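Local coordinates for protein glutamate receptor 1 (Adineta vaga, PDB 4IO2) that probably forms a ligand-gated ion channel of the glutamate receptor family, represented here by its two-lobed extracellular domain with glutamate bound, at residues A[122-127]-A[142-147]. Sequence-based numbering, arbitrary orientation. Where two conformers were deposited one is given.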
ATOM      1  N   ASP A 122       9.659  -4.038 -25.294  1.00 36.33           N
ATOM      2  CA  ASP A 122      10.928  -4.267 -25.968  1.00 37.27           C
ATOM      3  C   ASP A 122      11.749  -5.362 -25.276  1.00 37.27           C
ATOM      4  O   ASP A 122      12.527  -6.050 -25.914  1.00 40.29           O
ATOM      5  CB  ASP A 122      11.715  -2.953 -26.105  1.00 38.10           C
ATOM      6  CG  ASP A 122      11.135  -2.032 -27.178  1.00 43.01           C
ATOM      7  OD1 ASP A 122      10.466  -2.534 -28.100  1.00 43.88           O
ATOM      8  OD2 ASP A 122      11.340  -0.800 -27.097  1.00 45.53           O
ATOM      9  N   LEU A 123      11.543  -5.573 -23.975  1.00 34.57           N
ATOM     10  CA  LEU A 123      12.239  -6.653 -23.278  1.00 33.80           C
ATOM     11  C   LEU A 123      11.523  -7.976 -23.485  1.00 38.45           C
ATOM     12  O   LEU A 123      12.150  -9.029 -23.446  1.00 38.48           O
ATOM     13  CB  LEU A 123      12.320  -6.388 -21.752  1.00 33.88           C
ATOM     14  CG  LEU A 123      13.348  -5.392 -21.236  1.00 35.19           C
ATOM     15  CD1 LEU A 123      13.034  -4.079 -21.840  1.00 34.25           C
ATOM     16  CD2 LEU A 123      13.308  -5.313 -19.712  1.00 35.77           C
ATOM     17  N   LYS A 124      10.208  -7.918 -23.679  1.00 39.87           N
ATOM     18  CA  LYS A 124       9.395  -9.131 -23.814  1.00 41.55           C
ATOM     19  C   LYS A 124       9.244  -9.560 -25.273  1.00 45.82           C
ATOM     20  O   LYS A 124       8.785 -10.660 -25.541  1.00 48.51           O
ATOM     21  CB  LYS A 124       8.016  -8.928 -23.150  1.00 38.67           C
ATOM     22  CG  LYS A 124       8.038  -8.967 -21.613  1.00 38.46           C
ATOM     23  CD  LYS A 124       6.711  -8.538 -20.966  1.00 37.15           C
ATOM     24  CE  LYS A 124       6.765  -8.696 -19.449  1.00 41.97           C
ATOM     25  NZ  LYS A 124       5.612  -8.083 -18.694  1.00 44.40           N
ATOM     26  N   ASN A 125       9.633  -8.702 -26.214  1.00 48.01           N
ATOM     27  CA  ASN A 125       9.584  -9.054 -27.635  1.00 51.29           C
ATOM     28  C   ASN A 125      10.879  -9.683 -28.083  1.00 53.69           C
ATOM     29  O   ASN A 125      10.921 -10.394 -29.080  1.00 55.71           O
ATOM     30  CB  ASN A 125       9.338  -7.825 -28.513  1.00 53.20           C
ATOM     31  CG  ASN A 125       7.940  -7.292 -28.384  1.00 55.79           C
ATOM     32  OD1 ASN A 125       7.085  -7.906 -27.733  1.00 57.92           O
ATOM     33  ND2 ASN A 125       7.686  -6.140 -29.007  1.00 57.39           N
ATOM     34  N   GLY A 126      11.947  -9.399 -27.355  1.00 53.62           N
ATOM     35  CA  GLY A 126      13.257  -9.843 -27.776  1.00 53.82           C
ATOM     36  C   GLY A 126      14.039  -8.802 -28.566  1.00 52.58           C
ATOM     37  O   GLY A 126      14.940  -9.183 -29.305  1.00 54.04           O
ATOM     38  N   LYS A 127      13.723  -7.507 -28.435  1.00 50.31           N
ATOM     39  CA  LYS A 127      14.555  -6.467 -29.045  0.64 47.61           C
ATOM     40  C   LYS A 127      15.916  -6.471 -28.369  1.00 47.48           C
ATOM     41  O   LYS A 127      16.927  -6.093 -28.970  1.00 50.41           O
ATOM     42  CB  LYS A 127      13.930  -5.065 -28.908  0.64 46.57           C
ATOM     43  CG  LYS A 127      14.724  -3.952 -29.654  0.64 45.88           C
ATOM     44  CD  LYS A 127      14.067  -2.563 -29.575  0.64 45.28           C
ATOM     45  CE  LYS A 127      14.718  -1.560 -30.564  0.64 43.20           C
ATOM     46  NZ  LYS A 127      14.088  -0.197 -30.558  0.64 43.00           N
ATOM     47  N   GLU A 142      14.295  -9.676  -9.532  1.00 14.88           N
ATOM     48  CA  GLU A 142      14.725 -10.981 -10.029  1.00 16.42           C
ATOM     49  C   GLU A 142      13.525 -11.888 -10.201  1.00 17.60           C
ATOM     50  O   GLU A 142      13.395 -12.560 -11.227  1.00 17.79           O
ATOM     51  CB  GLU A 142      15.774 -11.625  -9.118  1.00 16.83           C
ATOM     52  CG  GLU A 142      16.267 -12.968  -9.611  1.00 16.60           C
ATOM     53  CD  GLU A 142      17.273 -13.656  -8.670  1.00 18.56           C
ATOM     54  OE1 GLU A 142      17.421 -13.197  -7.487  1.00 19.76           O
ATOM     55  OE2 GLU A 142      17.942 -14.623  -9.146  1.00 20.06           O
ATOM     56  N   ASP A 143      12.618 -11.904  -9.218  1.00 18.51           N
ATOM     57  CA  ASP A 143      11.466 -12.775  -9.427  1.00 20.44           C
ATOM     58  C   ASP A 143      10.499 -12.267 -10.487  1.00 19.91           C
ATOM     59  O   ASP A 143       9.872 -13.078 -11.180  1.00 21.04           O
ATOM     60  CB  ASP A 143      10.789 -13.180  -8.136  1.00 28.07           C
ATOM     61  CG  ASP A 143      11.693 -14.082  -7.293  1.00 36.64           C
ATOM     62  OD1 ASP A 143      12.295 -15.074  -7.816  1.00 39.24           O
ATOM     63  OD2 ASP A 143      11.884 -13.735  -6.141  1.00 40.59           O
ATOM     64  N   TYR A 144      10.406 -10.949 -10.658  1.00 18.57           N
ATOM     65  CA  TYR A 144       9.623 -10.411 -11.758  1.00 17.69           C
ATOM     66  C   TYR A 144      10.194 -10.894 -13.090  1.00 18.48           C
ATOM     67  O   TYR A 144       9.455 -11.333 -13.971  1.00 18.75           O
ATOM     68  CB  TYR A 144       9.569  -8.864 -11.706  1.00 18.39           C
ATOM     69  CG  TYR A 144       8.759  -8.288 -12.820  1.00 20.20           C
ATOM     70  CD1 TYR A 144       9.329  -8.060 -14.070  1.00 21.91           C
ATOM     71  CD2 TYR A 144       7.417  -7.974 -12.642  1.00 20.34           C
ATOM     72  CE1 TYR A 144       8.580  -7.543 -15.093  1.00 25.36           C
ATOM     73  CE2 TYR A 144       6.662  -7.474 -13.665  1.00 23.85           C
ATOM     74  CZ  TYR A 144       7.247  -7.256 -14.883  1.00 28.27           C
ATOM     75  OH  TYR A 144       6.486  -6.759 -15.921  1.00 32.17           O
ATOM     76  N   TYR A 145      11.498 -10.760 -13.252  1.00 17.50           N
ATOM     77  CA  TYR A 145      12.153 -11.183 -14.481  1.00 17.54           C
ATOM     78  C   TYR A 145      11.837 -12.640 -14.772  1.00 18.75           C
ATOM     79  O   TYR A 145      11.481 -12.999 -15.922  1.00 20.95           O
ATOM     80  CB  TYR A 145      13.656 -10.967 -14.359  1.00 16.96           C
ATOM     81  CG  TYR A 145      14.403 -11.384 -15.601  1.00 18.12           C
ATOM     82  CD1 TYR A 145      14.794 -12.697 -15.779  1.00 19.42           C
ATOM     83  CD2 TYR A 145      14.723 -10.461 -16.603  1.00 17.07           C
ATOM     84  CE1 TYR A 145      15.466 -13.109 -16.896  1.00 19.20           C
ATOM     85  CE2 TYR A 145      15.377 -10.869 -17.740  1.00 19.48           C
ATOM     86  CZ  TYR A 145      15.762 -12.194 -17.870  1.00 20.05           C
ATOM     87  OH  TYR A 145      16.433 -12.630 -18.986  1.00 23.70           O
ATOM     88  N   LEU A 146      12.012 -13.498 -13.770  1.00 17.16           N
ATOM     89  CA  LEU A 146      11.881 -14.932 -13.974  1.00 19.36           C
ATOM     90  C   LEU A 146      10.436 -15.322 -14.334  1.00 21.75           C
ATOM     91  O   LEU A 146      10.221 -16.235 -15.143  1.00 25.46           O
ATOM     92  CB  LEU A 146      12.354 -15.696 -12.735  1.00 18.73           C
ATOM     93  CG  LEU A 146      13.863 -15.637 -12.466  1.00 18.76           C
ATOM     94  CD1 LEU A 146      14.199 -16.226 -11.102  1.00 20.36           C
ATOM     95  CD2 LEU A 146      14.662 -16.271 -13.585  1.00 18.20           C
ATOM     96  N   ARG A 147       9.449 -14.611 -13.801  1.00 20.36           N
ATOM     97  CA  ARG A 147       8.061 -14.902 -14.157  1.00 21.72           C
ATOM     98  C   ARG A 147       7.615 -14.281 -15.486  1.00 25.19           C
ATOM     99  O   ARG A 147       6.875 -14.913 -16.238  1.00 26.79           O
ATOM    100  CB  ARG A 147       7.105 -14.447 -13.057  1.00 23.45           C
ATOM    101  CG  ARG A 147       5.631 -14.805 -13.355  1.00 26.39           C
ATOM    102  CD  ARG A 147       4.656 -14.253 -12.305  1.00 28.98           C
ATOM    103  NE  ARG A 147       4.750 -12.802 -12.303  1.00 28.90           N
ATOM    104  CZ  ARG A 147       5.350 -12.076 -11.366  1.00 27.76           C
ATOM    105  NH1 ARG A 147       5.843 -12.639 -10.264  1.00 28.17           N
ATOM    106  NH2 ARG A 147       5.429 -10.765 -11.546  1.00 28.10           N
TER
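A single hydrogen bond between Lys124 and Tyr144 joins two short helices, 120-125 and 140-148, on the second lobe of the ligand-binding domain. The amine NZ donates to the phenol oxygen OH of Tyr144 over 3.2 Å. The bond leaves the lysine close to tetrahedrally, at about 113° for CE-NZ-OH, and meets the phenol at about 131° for CZ-OH-NZ. The CA atoms of Lys124 and Tyr144 are 12.1 Å apart, so the backbones stay well separated and the side chains supply the reach. In Lys124, CG lies anti to the carbonyl carbon, and the chain beyond it is extended, so that its amine end reaches the Tyr144 hydroxyl. Tyr144 has CG anti to its backbone N (chi1 -179°), which sends the ring out from its helix until the hydroxyl meets the lysine tip. The two side chains cross at roughly a right angle; beyond the amine, the nearest approach is Lys124 CE at 4.0 Å from the Tyr144 OH. The contact therefore pairs an exposed lysine with a buried tyrosine and gives the phenol oxygen a polar partner. Lys124 NZ also has a long, weak ion pair with Glu148, at the end of helix 140-148. The Tyr144 ring meets Phe202 of strand 200-211, while the neighbouring Tyr145 packs against Ile135 of strand 134-136. Helix 140-148 begins at the glutamate-binding Ala140, and the Tyr144 side chain remains about 9 Å from the ligand, on the side of this helix that faces helix 120-125.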